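Local atomic coordinates of metallo-beta-lactamase (Serratia marcescens, PDB entry 6K4X), a protein that hydrolyses beta-lactam antibiotics with a pair of zinc ions, as a subclass B3 metallo-beta-lactamase. Residues I38-T43 with Y67-H72. Residues are numbered along the deposited sequence; the frame is centred on the assembly and turned at random.
Sequences ILVDGT and YILSTH. With ZN (zinc ion), chain B; D0U (4-azanyl-2-sulfanyl-benzoic acid), chain E.
The contact joins the two parallel strands of a beta-alpha-beta unit in the metallo-beta-lactamase fold: L39 and D41 of strand 37-40 and the loop after it bond to Y67, L69 and T71 of strand 65-69 and the loop that leads to the zinc ligands. Helix 47-57 makes the crossover. L39 N donates to Y67 O at 2.9 Å, and L39 O takes the N-H of L69. D41 N then reaches L69 O at 2.8 Å and closes the strand pairing.

I38, V40, Y67 and L69 share one face of the sheet. With CG1 of I38 turned beside the backbone N (chi1 -63°), CG2 is the branch that reaches L69 CD1, 3.5 Å away, and the two side chains meet at a slant. V40, two residues on, brings CG2 near the same methyl. W157 of strand 155-163 packs on V40 and L69. On the other face L39 CD2 meets I68 CG1, and helix 81-88 covers I68.

Beyond the strands, the D41 carboxylate grips T71 twice. T71 N points at OD1 with an N-H...O angle of 168°, on the syn side but 23° out of the carboxylate plane. T71 OG1 donates to the syn lone pair of D41 OD2 at 2.7 Å. The two bonds fix the rotation of the carboxylate and hold the start of the zinc-binding loop. A water also donates to D41 OD1 and to H72 O, and accepts from S70 OG. H72 ND1 is hydrogen-bonded to D174 OD1, and H74 and H150 share the metal. H72 NE2 binds zinc at 2.0 Å, with the inhibitor sulfur S1 completing the site at 2.3 Å from the ion.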
ATOM      1  N   ILE A  38       3.992  -3.340  12.900  1.00  6.14           N
ATOM      2  CA  ILE A  38       3.003  -2.699  12.047  1.00  6.53           C
ATOM      3  C   ILE A  38       2.951  -3.480  10.740  1.00  6.10           C
ATOM      4  O   ILE A  38       3.994  -3.735  10.140  1.00  6.80           O
ATOM      5  CB  ILE A  38       3.361  -1.225  11.823  1.00  6.80           C
ATOM      6  CG1 ILE A  38       3.335  -0.472  13.157  1.00  7.47           C
ATOM      7  CG2 ILE A  38       2.440  -0.595  10.786  1.00  7.50           C
ATOM      8  CD1 ILE A  38       3.806   0.962  13.081  1.00  8.04           C
ATOM      9  N   LEU A  39       1.740  -3.823  10.292  1.00  5.93           N
ATOM     10  CA  LEU A  39       1.523  -4.455   9.003  1.00  6.31           C
ATOM     11  C   LEU A  39       0.922  -3.433   8.053  1.00  5.88           C
ATOM     12  O   LEU A  39      -0.030  -2.737   8.436  1.00  6.62           O
ATOM     13  CB  LEU A  39       0.568  -5.636   9.179  1.00  6.26           C
ATOM     14  CG  LEU A  39       0.140  -6.349   7.894  1.00  6.38           C
ATOM     15  CD1 LEU A  39       1.324  -7.034   7.228  1.00  7.85           C
ATOM     16  CD2 LEU A  39      -0.952  -7.356   8.193  1.00  8.17           C
ATOM     17  N   VAL A  40       1.458  -3.361   6.835  1.00  5.58           N
ATOM     18  CA  VAL A  40       0.891  -2.519   5.803  1.00  5.76           C
ATOM     19  C   VAL A  40       0.228  -3.417   4.767  1.00  6.04           C
ATOM     20  O   VAL A  40       0.911  -4.234   4.125  1.00  6.42           O
ATOM     21  CB  VAL A  40       1.950  -1.628   5.133  1.00  6.90           C
ATOM     22  CG1 VAL A  40       1.288  -0.683   4.149  1.00  7.28           C
ATOM     23  CG2 VAL A  40       2.767  -0.885   6.174  1.00  8.33           C
ATOM     24  N   ASP A  41      -1.098  -3.286   4.688  1.00  5.89           N
ATOM     25  CA  ASP A  41      -2.020  -3.959   3.775  1.00  6.19           C
ATOM     26  C   ASP A  41      -2.238  -5.426   4.165  1.00  5.87           C
ATOM     27  O   ASP A  41      -1.493  -6.014   4.946  1.00  7.34           O
ATOM     28  CB  ASP A  41      -1.672  -3.772   2.300  1.00  6.54           C
ATOM     29  CG  ASP A  41      -2.163  -2.447   1.761  1.00  6.40           C
ATOM     30  OD1 ASP A  41      -3.035  -1.796   2.415  1.00  6.87           O
ATOM     31  OD2 ASP A  41      -1.676  -2.065   0.676  1.00  6.86           O
ATOM     32  N   GLY A  42      -3.314  -6.003   3.613  1.00  6.58           N
ATOM     33  CA  GLY A  42      -3.717  -7.363   3.913  1.00  6.49           C
ATOM     34  C   GLY A  42      -3.746  -8.294   2.713  1.00  6.47           C
ATOM     35  O   GLY A  42      -3.955  -9.501   2.895  1.00  6.80           O
ATOM     36  N   THR A  43      -3.549  -7.769   1.500  1.00  6.90           N
ATOM     37  CA  THR A  43      -3.767  -8.522   0.255  1.00  6.69           C
ATOM     38  C   THR A  43      -5.246  -8.913   0.165  1.00  6.89           C
ATOM     39  O   THR A  43      -6.108  -8.151   0.590  1.00  7.13           O
ATOM     40  CB  THR A  43      -2.757  -9.669   0.039  1.00  6.54           C
ATOM     41  OG1 THR A  43      -3.112 -10.891   0.707  1.00  6.57           O
ATOM     42  CG2 THR A  43      -1.353  -9.243   0.415  1.00  7.37           C
ATOM     43  N   TYR A  67      -0.922  -2.526  14.657  1.00  6.22           N
ATOM     44  CA  TYR A  67      -1.623  -1.684  13.685  1.00  6.32           C
ATOM     45  C   TYR A  67      -1.551  -2.365  12.328  1.00  5.82           C
ATOM     46  O   TYR A  67      -0.512  -2.971  11.993  1.00  6.84           O
ATOM     47  CB  TYR A  67      -0.986  -0.304  13.542  1.00  7.21           C
ATOM     48  CG  TYR A  67      -1.155   0.590  14.737  1.00  7.80           C
ATOM     49  CD1 TYR A  67      -2.395   1.103  15.043  1.00  8.88           C
ATOM     50  CD2 TYR A  67      -0.095   0.936  15.554  1.00 10.26           C
ATOM     51  CE1 TYR A  67      -2.595   1.940  16.124  1.00 10.83           C
ATOM     52  CE2 TYR A  67      -0.278   1.769  16.657  1.00 12.79           C
ATOM     53  CZ  TYR A  67      -1.534   2.268  16.940  1.00 12.07           C
ATOM     54  OH  TYR A  67      -1.761   3.103  18.007  1.00 16.59           O
ATOM     55  N   ILE A  68      -2.630  -2.248  11.557  1.00  5.53           N
ATOM     56  CA  ILE A  68      -2.653  -2.595  10.149  1.00  6.15           C
ATOM     57  C   ILE A  68      -2.963  -1.296   9.407  1.00  5.76           C
ATOM     58  O   ILE A  68      -4.018  -0.692   9.629  1.00  6.96           O
ATOM     59  CB  ILE A  68      -3.705  -3.672   9.844  1.00  6.39           C
ATOM     60  CG1 ILE A  68      -3.449  -4.952  10.631  1.00  6.49           C
ATOM     61  CG2 ILE A  68      -3.762  -3.943   8.353  1.00  7.32           C
ATOM     62  CD1 ILE A  68      -4.609  -5.927  10.667  1.00  7.73           C
ATOM     63  N   LEU A  69      -2.075  -0.901   8.514  1.00  5.49           N
ATOM     64  CA  LEU A  69      -2.206   0.317   7.746  1.00  5.80           C
ATOM     65  C   LEU A  69      -2.742  -0.025   6.368  1.00  6.01           C
ATOM     66  O   LEU A  69      -2.200  -0.913   5.723  1.00  7.47           O
ATOM     67  CB  LEU A  69      -0.841   0.997   7.628  1.00  6.36           C
ATOM     68  CG  LEU A  69      -0.088   1.190   8.939  1.00  7.02           C
ATOM     69  CD1 LEU A  69       1.191   1.960   8.691  1.00  7.88           C
ATOM     70  CD2 LEU A  69      -0.940   1.856   9.990  1.00  7.82           C
ATOM     71  N   SER A  70      -3.739   0.715   5.894  1.00  5.62           N
ATOM     72  CA  SER A  70      -4.346   0.473   4.593  1.00  5.48           C
ATOM     73  C   SER A  70      -3.873   1.529   3.603  1.00  5.85           C
ATOM     74  O   SER A  70      -3.998   2.738   3.871  1.00  6.61           O
ATOM     75  CB  SER A  70      -5.845   0.497   4.719  1.00  5.75           C
ATOM     76  OG  SER A  70      -6.483   0.390   3.443  1.00  6.54           O
ATOM     77  N   THR A  71      -3.401   1.097   2.432  1.00  5.76           N
ATOM     78  CA  THR A  71      -3.180   2.023   1.306  1.00  6.25           C
ATOM     79  C   THR A  71      -4.533   2.480   0.743  1.00  6.03           C
ATOM     80  O   THR A  71      -4.905   3.649   0.842  1.00  6.00           O
ATOM     81  CB  THR A  71      -2.305   1.409   0.203  1.00  6.97           C
ATOM     82  OG1 THR A  71      -2.881   0.164  -0.203  1.00  7.06           O
ATOM     83  CG2 THR A  71      -0.863   1.230   0.633  1.00  7.42           C
ATOM     84  N   HIS A  72      -5.284   1.550   0.145  1.00  6.08           N
ATOM     85  CA  HIS A  72      -6.612   1.881  -0.304  1.00  6.12           C
ATOM     86  C   HIS A  72      -7.522   0.658  -0.266  1.00  5.92           C
ATOM     87  O   HIS A  72      -7.092  -0.491  -0.195  1.00  6.14           O
ATOM     88  CB  HIS A  72      -6.624   2.565  -1.683  1.00  6.17           C
ATOM     89  CG  HIS A  72      -6.367   1.660  -2.839  1.00  5.40           C
ATOM     90  ND1 HIS A  72      -5.119   1.445  -3.344  1.00  6.39           N
ATOM     91  CD2 HIS A  72      -7.212   0.930  -3.612  1.00  5.59           C
ATOM     92  CE1 HIS A  72      -5.201   0.643  -4.394  1.00  6.54           C
ATOM     93  NE2 HIS A  72      -6.494   0.274  -4.588  1.00  6.27           N
TER
HETATM   94 ZN    ZN B 301      -7.313  -0.191  -6.376  1.00  6.27          ZN
HETATM   95  O2  D0U E 304      -4.230  -0.737  -7.530  1.00  6.85           O
HETATM   96  C7  D0U E 304      -4.307  -0.448  -8.745  1.00  6.52           C
HETATM   97  O1  D0U E 304      -3.483   0.334  -9.301  1.00  7.73           O
HETATM   98  C3  D0U E 304      -5.393  -0.997  -9.600  1.00  6.68           C
HETATM   99  C2  D0U E 304      -5.234  -0.810 -11.000  1.00  7.58           C
HETATM  100  C4  D0U E 304      -6.518  -1.679  -9.102  1.00  6.72           C
HETATM  101  S1  D0U E 304      -6.877  -2.126  -7.494  1.00  6.27           S
HETATM  102  C5  D0U E 304      -7.471  -2.115 -10.049  1.00  7.61           C
HETATM  103  C6  D0U E 304      -7.328  -1.917 -11.424  1.00  8.26           C
HETATM  104  N1  D0U E 304      -8.271  -2.396 -12.323  1.00 11.20           N
HETATM  105  C1  D0U E 304      -6.203  -1.290 -11.881  1.00  8.04           C
HETATM  106  O   HOH W   1      -5.717  -1.727   1.930  1.00  6.86           O